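Local coordinates for phenylalanyl-tRNA synthetase beta chain (Pyrococcus horikoshii, PDB 2CXI), which joins phenylalanine to tRNA(Phe) at the expense of ATP as part of an alpha2-beta2 synthetase, this N-terminal fragment of the beta subunit including its amino acid-editing domain, at residues Arg137-Ile142 with Leu240-Leu245; Tyr103-Ile108 with Ile233-Trp238; His191-Lys196 with Met212-Asn217. One frame throughout, in Å; residues are numbered along the deposited sequence.

Interaction 1. Residues Arg137-Ile142 with Leu240-Leu245; sequences RREVAI and LEKVML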
# COMPACT_ATOMS: atom_id res chain seq x y z
N ARG A 137 -34.05 0.38 -14.87
CA ARG A 137 -32.84 0.16 -14.03
C ARG A 137 -32.28 -1.28 -14.11
O ARG A 137 -31.16 -1.54 -13.68
CB ARG A 137 -33.13 0.48 -12.57
CG ARG A 137 -33.42 1.93 -12.23
CD ARG A 137 -33.20 2.17 -10.71
NE ARG A 137 -33.58 3.52 -10.28
CZ ARG A 137 -33.55 3.94 -9.01
NH1 ARG A 137 -33.17 3.10 -8.05
NH2 ARG A 137 -33.92 5.19 -8.69
N ARG A 138 -33.07 -2.23 -14.62
CA ARG A 138 -32.57 -3.64 -14.58
C ARG A 138 -31.36 -3.80 -15.44
O ARG A 138 -30.38 -4.42 -15.03
CB ARG A 138 -33.64 -4.65 -15.00
CG ARG A 138 -33.17 -6.06 -14.72
CD ARG A 138 -34.12 -7.21 -15.20
NE ARG A 138 -33.21 -8.33 -15.32
CZ ARG A 138 -32.52 -8.62 -16.41
NH1 ARG A 138 -32.67 -7.90 -17.53
NH2 ARG A 138 -31.65 -9.62 -16.36
N GLU A 139 -31.40 -3.22 -16.66
CA GLU A 139 -30.29 -3.35 -17.61
C GLU A 139 -29.17 -2.34 -17.37
O GLU A 139 -28.02 -2.65 -17.65
CB GLU A 139 -30.80 -3.31 -19.08
CG GLU A 139 -31.62 -4.54 -19.40
CD GLU A 139 -32.28 -4.52 -20.77
OE1 GLU A 139 -33.34 -5.19 -20.92
OE2 GLU A 139 -31.73 -3.87 -21.73
N VAL A 140 -29.53 -1.14 -16.89
CA VAL A 140 -28.56 -0.07 -16.63
C VAL A 140 -29.06 0.76 -15.47
O VAL A 140 -30.18 1.31 -15.51
CB VAL A 140 -28.37 0.90 -17.86
CG1 VAL A 140 -27.41 2.07 -17.47
CG2 VAL A 140 -27.81 0.19 -19.05
N ALA A 141 -28.24 0.82 -14.41
CA ALA A 141 -28.50 1.72 -13.27
C ALA A 141 -27.25 2.58 -13.07
O ALA A 141 -26.13 2.06 -13.17
CB ALA A 141 -28.82 0.90 -11.99
N ILE A 142 -27.43 3.87 -12.85
CA ILE A 142 -26.30 4.80 -12.78
C ILE A 142 -26.29 5.42 -11.42
O ILE A 142 -27.30 5.98 -10.96
CB ILE A 142 -26.39 5.93 -13.88
CG1 ILE A 142 -26.37 5.28 -15.27
CG2 ILE A 142 -25.26 7.03 -13.70
CD1 ILE A 142 -26.99 6.20 -16.40
N LEU A 240 -22.00 -5.97 -20.54
CA LEU A 240 -20.91 -5.02 -20.46
C LEU A 240 -21.03 -3.89 -21.50
O LEU A 240 -20.78 -2.74 -21.17
CB LEU A 240 -19.57 -5.77 -20.57
CG LEU A 240 -18.25 -5.07 -20.26
CD1 LEU A 240 -18.24 -4.42 -18.83
CD2 LEU A 240 -17.08 -6.09 -20.40
N GLU A 241 -21.45 -4.22 -22.73
CA GLU A 241 -21.58 -3.22 -23.79
C GLU A 241 -22.58 -2.16 -23.41
O GLU A 241 -22.37 -0.97 -23.74
CB GLU A 241 -22.03 -3.86 -25.13
CG GLU A 241 -22.16 -2.90 -26.32
CD GLU A 241 -23.49 -2.13 -26.42
OE1 GLU A 241 -24.55 -2.64 -26.00
OE2 GLU A 241 -23.46 -0.97 -26.95
N LYS A 242 -23.69 -2.58 -22.79
CA LYS A 242 -24.75 -1.63 -22.44
C LYS A 242 -24.35 -0.65 -21.32
O LYS A 242 -24.62 0.57 -21.42
CB LYS A 242 -26.06 -2.35 -22.09
CG LYS A 242 -26.87 -2.78 -23.34
CD LYS A 242 -28.30 -3.18 -22.94
CE LYS A 242 -29.01 -2.02 -22.29
NZ LYS A 242 -29.84 -1.33 -23.30
N VAL A 243 -23.69 -1.16 -20.28
CA VAL A 243 -23.22 -0.29 -19.18
C VAL A 243 -22.11 0.65 -19.64
O VAL A 243 -22.00 1.79 -19.16
CB VAL A 243 -22.88 -1.08 -17.92
CG1 VAL A 243 -24.19 -1.79 -17.39
CG2 VAL A 243 -21.74 -2.12 -18.17
N MSE A 244 -21.30 0.20 -20.61
CA MSE A 244 -20.26 1.07 -21.17
C MSE A 244 -20.81 2.20 -22.03
O MSE A 244 -20.34 3.30 -21.97
CB MSE A 244 -19.27 0.24 -21.97
CG MSE A 244 -18.50 -0.70 -21.08
SE MSE A 244 -16.91 0.17 -20.42
CE MSE A 244 -15.74 -0.09 -22.04
N LEU A 245 -21.82 1.89 -22.83
CA LEU A 245 -22.51 2.94 -23.60
C LEU A 245 -23.03 4.03 -22.67
O LEU A 245 -22.75 5.21 -22.88
CB LEU A 245 -23.66 2.34 -24.43
CG LEU A 245 -24.29 3.24 -25.50
CD1 LEU A 245 -25.27 4.28 -24.87
CD2 LEU A 245 -23.21 3.86 -26.41
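Sheet and helix meet in the B3/4 domain of the beta subunit, where E139 and V140, leading into strand 140-146, face K242 and V243 in the first turns of helix 240-255. The polar half centres on K242. Its NZ is hydrogen-bonded to the carbonyl oxygen of F133, whose ring adds a cation-pi contact; E139 is the longer, secondary partner, a salt bridge with OE2 3.5 Å from K242 NZ. Bent at chi3 (60°), the lysine chain crosses the glutamate at a slant, with K242 CE nearest E139 OE2 at 3.3 Å. K242 CE also lies 4.1 Å from V140 CG2. A flexible cationic chain suits a place where two acceptors must be served. With an alanine here, the E139 carboxylate and the F133 carbonyl are likely to lose their shared cation, and a gap would probably open beside V140 CG2.

In the valine half, methyls lie against backbone oxygens: V140 CG2 is 4.0 Å from K242 O, and V243 CG1 is 3.9 Å from E139 O. The two methyls are 4.4 Å apart. Short branched side chains let strand and helix come close at this point, V140 CA to V243 CA being 5.9 Å. Both valines touch V235 of strand 231-237, and V243 reaches V105 of strand 103-110, while V140 also leans on F133 of helix 116-133; the contact thus sits where two helices pack on one sheet.

Interaction 2. Residues Tyr103-Ile108 with Ile233-Trp238; sequences YGVYAI and IDVTGW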
# COMPACT_ATOMS: atom_id res chain seq x y z
N TYR A 103 -22.07 -6.87 -13.90
CA TYR A 103 -21.12 -5.86 -14.41
C TYR A 103 -21.24 -4.51 -13.74
O TYR A 103 -22.34 -4.05 -13.49
CB TYR A 103 -21.24 -5.67 -15.94
CG TYR A 103 -20.98 -6.96 -16.66
CD1 TYR A 103 -19.68 -7.50 -16.72
CD2 TYR A 103 -22.04 -7.69 -17.24
CE1 TYR A 103 -19.44 -8.73 -17.36
CE2 TYR A 103 -21.81 -8.91 -17.88
CZ TYR A 103 -20.51 -9.42 -17.93
OH TYR A 103 -20.30 -10.61 -18.57
N GLY A 104 -20.07 -3.91 -13.46
CA GLY A 104 -19.90 -2.51 -13.01
C GLY A 104 -18.78 -1.91 -13.86
O GLY A 104 -17.74 -2.57 -14.15
N VAL A 105 -18.99 -0.68 -14.32
CA VAL A 105 -17.94 0.10 -14.98
C VAL A 105 -18.01 1.48 -14.32
O VAL A 105 -19.06 1.88 -13.77
CB VAL A 105 -18.13 0.21 -16.53
CG1 VAL A 105 -17.94 -1.21 -17.19
CG2 VAL A 105 -19.56 0.77 -16.87
N TYR A 106 -16.90 2.20 -14.39
CA TYR A 106 -16.66 3.36 -13.53
C TYR A 106 -15.88 4.46 -14.25
O TYR A 106 -15.07 4.19 -15.15
CB TYR A 106 -15.88 2.93 -12.26
CG TYR A 106 -16.62 1.78 -11.57
CD1 TYR A 106 -17.61 2.03 -10.62
CD2 TYR A 106 -16.38 0.46 -11.95
CE1 TYR A 106 -18.34 0.99 -10.05
CE2 TYR A 106 -17.10 -0.58 -11.40
CZ TYR A 106 -18.09 -0.30 -10.46
OH TYR A 106 -18.80 -1.33 -9.97
N ALA A 107 -16.08 5.68 -13.80
CA ALA A 107 -15.28 6.80 -14.27
C ALA A 107 -15.20 7.87 -13.18
O ALA A 107 -16.04 7.96 -12.27
CB ALA A 107 -15.86 7.36 -15.59
N ILE A 108 -14.16 8.69 -13.31
CA ILE A 108 -14.06 9.90 -12.53
C ILE A 108 -14.06 11.06 -13.51
O ILE A 108 -13.40 11.03 -14.53
CB ILE A 108 -12.77 9.89 -11.67
CG1 ILE A 108 -12.86 8.78 -10.63
CG2 ILE A 108 -12.51 11.29 -10.99
CD1 ILE A 108 -11.48 8.34 -10.07
N ILE A 233 -18.51 8.02 -10.93
CA ILE A 233 -19.77 7.46 -11.54
C ILE A 233 -19.70 5.95 -11.60
O ILE A 233 -18.66 5.41 -12.00
CB ILE A 233 -19.98 8.03 -12.97
CG1 ILE A 233 -20.07 9.59 -12.98
CG2 ILE A 233 -21.28 7.40 -13.66
CD1 ILE A 233 -19.61 10.17 -14.35
N ASP A 234 -20.77 5.25 -11.21
CA ASP A 234 -20.81 3.79 -11.39
C ASP A 234 -21.99 3.45 -12.29
O ASP A 234 -23.05 4.11 -12.21
CB ASP A 234 -20.87 3.02 -10.06
CG ASP A 234 -22.30 2.87 -9.49
OD1 ASP A 234 -22.86 1.73 -9.48
OD2 ASP A 234 -22.96 3.84 -9.06
N VAL A 235 -21.82 2.45 -13.15
CA VAL A 235 -22.94 1.94 -13.93
C VAL A 235 -22.92 0.45 -13.84
O VAL A 235 -21.87 -0.17 -14.07
CB VAL A 235 -22.82 2.31 -15.42
CG1 VAL A 235 -24.17 2.01 -16.14
CG2 VAL A 235 -22.35 3.79 -15.62
N THR A 236 -24.06 -0.13 -13.46
CA THR A 236 -24.18 -1.57 -13.32
C THR A 236 -25.27 -2.15 -14.23
O THR A 236 -26.23 -1.44 -14.60
CB THR A 236 -24.46 -1.99 -11.88
OG1 THR A 236 -25.61 -1.27 -11.39
CG2 THR A 236 -23.26 -1.60 -10.91
N GLY A 237 -25.16 -3.45 -14.49
CA GLY A 237 -26.20 -4.14 -15.24
C GLY A 237 -25.73 -5.50 -15.69
O GLY A 237 -24.85 -6.10 -15.07
N TRP A 238 -26.38 -5.99 -16.74
CA TRP A 238 -26.27 -7.39 -17.17
C TRP A 238 -25.39 -7.62 -18.42
O TRP A 238 -24.99 -8.77 -18.67
CB TRP A 238 -27.69 -7.95 -17.38
CG TRP A 238 -28.31 -8.33 -16.03
CD1 TRP A 238 -29.07 -7.53 -15.20
CD2 TRP A 238 -28.15 -9.58 -15.34
NE1 TRP A 238 -29.39 -8.21 -14.05
CE2 TRP A 238 -28.85 -9.47 -14.11
CE3 TRP A 238 -27.48 -10.78 -15.64
CZ2 TRP A 238 -28.92 -10.53 -13.19
CZ3 TRP A 238 -27.55 -11.83 -14.72
CH2 TRP A 238 -28.26 -11.70 -13.52
O HOH W 1 -21.20 -0.37 -8.81
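V105 and V235 form the middle of an antiparallel pairing between strands 103-110 and 231-237, whose axes run 162° apart and 4.7 Å from each other at closest approach. Three hydrogen-bonded pairs, Y103 with G237, V105 with V235 and A107 with I233, alternate with the non-hydrogen-bonded pairs G104-T236 and Y106-D234. The bond from I233 N to A107 O is short at 2.8 Å and nearly straight. CA-H...O contacts fill in between, such as G104 CA to V235 O at 3.2 Å.

Packing is tight on the buried stretch. V105 CG2 lies 3.9 Å from V235 CB, on the face that meets L240, M244 and L247 of helix 240-255; small branched residues fit such a sheet-helix layer. On the other face Y106 CE1 approaches D234 CB to 3.2 Å, ring and carboxylate planes being only 21° apart. Y106 CG lies anti to the carbonyl carbon (chi1 -54°), which fits a ring extending back along its own strand until Y106 OH is 3.4 Å from G104 CA; glycine suits this place, since a CB there would collide with the hydroxyl.

The Y103-W238 end is looser, both residues being partly exposed. Here W238 O sits at the edge of the Y103 ring, 3.3 Å from Y103 CE2.

Chemically, one face is largely hydrocarbon, apart from the Y103 hydroxyl at its end, and the other carries polar groups. A water donates to D234 OD1 and also hydrogen-bonds to Y106 OH, while T236 OG1 binds R101 NE. D234 OD1, Y106 OH and T236 OG1 therefore have partners despite their burial, and the shared water links the carboxylate and the phenol across the two strands without direct contact between their oxygens.

Interaction 3. Residues His191-Lys196 with Met212-Asn217; sequences HLIKDK and MPPIIN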
# COMPACT_ATOMS: atom_id res chain seq x y z
N HIS A 191 -37.47 -6.35 -6.26
CA HIS A 191 -37.72 -7.65 -6.89
C HIS A 191 -36.56 -8.06 -7.79
O HIS A 191 -36.35 -9.27 -8.03
CB HIS A 191 -39.02 -7.63 -7.69
CG HIS A 191 -38.98 -6.77 -8.91
ND1 HIS A 191 -38.71 -7.27 -10.17
CD2 HIS A 191 -39.16 -5.44 -9.07
CE1 HIS A 191 -38.74 -6.28 -11.05
NE2 HIS A 191 -39.01 -5.16 -10.40
N LEU A 192 -35.78 -7.06 -8.24
CA LEU A 192 -34.61 -7.30 -9.11
C LEU A 192 -33.52 -8.11 -8.43
O LEU A 192 -32.71 -8.75 -9.10
CB LEU A 192 -34.03 -5.97 -9.63
CG LEU A 192 -34.97 -5.11 -10.52
CD1 LEU A 192 -34.31 -3.77 -10.91
CD2 LEU A 192 -35.40 -5.85 -11.77
N ILE A 193 -33.52 -8.06 -7.10
CA ILE A 193 -32.47 -8.68 -6.26
C ILE A 193 -32.95 -9.48 -5.04
O ILE A 193 -32.21 -10.31 -4.52
CB ILE A 193 -31.42 -7.59 -5.78
CG1 ILE A 193 -32.07 -6.58 -4.83
CG2 ILE A 193 -30.70 -6.89 -6.99
CD1 ILE A 193 -31.06 -5.67 -4.13
N LYS A 194 -34.17 -9.22 -4.56
CA LYS A 194 -34.62 -9.74 -3.25
C LYS A 194 -34.54 -11.25 -3.04
O LYS A 194 -34.37 -11.70 -1.90
CB LYS A 194 -36.01 -9.22 -2.86
CG LYS A 194 -37.15 -9.69 -3.77
CD LYS A 194 -38.35 -10.05 -2.92
CE LYS A 194 -39.53 -10.56 -3.76
NZ LYS A 194 -40.28 -9.36 -4.20
N ASP A 195 -34.65 -12.03 -4.12
CA ASP A 195 -34.65 -13.50 -4.06
C ASP A 195 -33.27 -14.13 -4.22
O ASP A 195 -33.15 -15.34 -4.17
CB ASP A 195 -35.61 -14.07 -5.09
CG ASP A 195 -37.05 -13.63 -4.82
OD1 ASP A 195 -37.54 -13.94 -3.71
OD2 ASP A 195 -37.74 -12.93 -5.61
N LYS A 196 -32.24 -13.29 -4.36
CA LYS A 196 -30.85 -13.79 -4.44
C LYS A 196 -30.28 -13.97 -3.04
O LYS A 196 -30.83 -13.46 -2.06
CB LYS A 196 -29.98 -12.84 -5.26
CG LYS A 196 -30.58 -12.45 -6.61
CD LYS A 196 -30.86 -13.65 -7.55
CE LYS A 196 -29.60 -14.35 -8.02
NZ LYS A 196 -29.91 -15.36 -9.11
N MSE A 212 -26.58 0.71 -2.72
CA MSE A 212 -26.88 -0.66 -3.04
C MSE A 212 -27.48 -0.73 -4.44
O MSE A 212 -28.70 -0.52 -4.59
CB MSE A 212 -27.87 -1.23 -2.00
CG MSE A 212 -28.44 -2.57 -2.37
SE MSE A 212 -29.53 -3.40 -0.92
CE MSE A 212 -30.71 -2.02 -0.57
N PRO A 213 -26.67 -0.93 -5.51
CA PRO A 213 -27.26 -1.05 -6.86
C PRO A 213 -28.25 -2.23 -6.96
O PRO A 213 -28.03 -3.28 -6.32
CB PRO A 213 -26.05 -1.27 -7.76
CG PRO A 213 -24.88 -0.65 -6.99
CD PRO A 213 -25.20 -1.03 -5.53
N PRO A 214 -29.34 -2.09 -7.71
CA PRO A 214 -29.75 -0.87 -8.41
C PRO A 214 -30.87 -0.15 -7.66
O PRO A 214 -31.81 0.37 -8.30
CB PRO A 214 -30.33 -1.44 -9.72
CG PRO A 214 -31.03 -2.74 -9.26
CD PRO A 214 -30.22 -3.23 -8.05
N ILE A 215 -30.78 -0.12 -6.34
CA ILE A 215 -31.89 0.26 -5.45
C ILE A 215 -31.83 1.71 -4.97
O ILE A 215 -32.71 2.50 -5.30
CB ILE A 215 -31.95 -0.72 -4.24
CG1 ILE A 215 -32.06 -2.20 -4.71
CG2 ILE A 215 -33.12 -0.32 -3.25
CD1 ILE A 215 -33.31 -2.53 -5.63
N ILE A 216 -30.78 2.09 -4.26
CA ILE A 216 -30.71 3.43 -3.64
C ILE A 216 -29.27 3.74 -3.23
O ILE A 216 -28.51 2.84 -2.85
CB ILE A 216 -31.64 3.48 -2.37
CG1 ILE A 216 -31.88 4.92 -1.88
CG2 ILE A 216 -31.18 2.49 -1.27
CD1 ILE A 216 -32.71 5.74 -2.87
N ASN A 217 -28.94 5.03 -3.28
CA ASN A 217 -27.70 5.55 -2.75
C ASN A 217 -27.78 5.81 -1.23
O ASN A 217 -28.87 5.82 -0.62
CB ASN A 217 -27.25 6.82 -3.53
CG ASN A 217 -28.32 7.92 -3.59
OD1 ASN A 217 -29.54 7.64 -3.59
ND2 ASN A 217 -27.87 9.17 -3.71
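I193 and I215 reach toward each other tip to tip, the CD1 methyl of I193 lying 3.7 Å from I215 CG1. The same methyl comes within 4.2 Å of the selenium of M212, a selenomethionine. I193 also uses its other branch: CG2 rests 3.8 Å from P214 CD, the two side chains sliding past each other in opposite directions. Beside it L192 CD1 meets P214 CG, likewise at 3.8 Å. The contact between these segments is wholly apolar, and the forked isoleucine suits it because one residue can fill two directions at once. With chi1 at 66°, I193 carries CG1 between the backbone N and the carbonyl carbon, and an extended chi2 (169°) then sends CD1 out to the I215 and M212 side.

Behind these side chains stand two backbone features. I193 opens a type I beta turn that ends at K196, closed by a hydrogen bond from K196 N to I193 O. In the other segment, I215 and I216 both oppose M212 in a classic beta bulge: I215 N gives a short 2.7 Å bond to M212 O, with a weak one from I216 N to the same oxygen. A cis peptide bond precedes P214, a conformation proline tolerates better than other residues and one consistent with the tight reversal between M212 and I216. R137 NH1 hydrogen-bonds to the carbonyl oxygens of both P214 and I215, fixing this turn from outside.

Both segments belong to the B3/4 domain, 212-217 turning the chain between strands 209-212 and 216-217 of its sheet. The contact joins loop 191-196 to this bulged turn. Around it, I193 packs on Y199 and P200 of strand 199-204, M212 on L176, I179 and L180 of helix 176-182, and I215 on Y189 of helix 184-189.

From the N terminus, 103-108 comes first and waits for its partner until 233-238, while 137-142 opens the second long loop, closed by 240-245. Interactions 1 and 2 therefore cross along the chain, and interaction 3, a short closure between 191-196 and 212-217, falls within both loops. The two long closures meet at strand 231-237: it is half of interaction 2, borders strand 140-146, with A141 O probably accepting a bond from T236 N, and runs into the helix of interaction 1. Interaction 3 reaches this core through A141 against P214 and T236 against P213. Together they join neighbouring strands of the sheet, the helix packed on them and the peripheral loops.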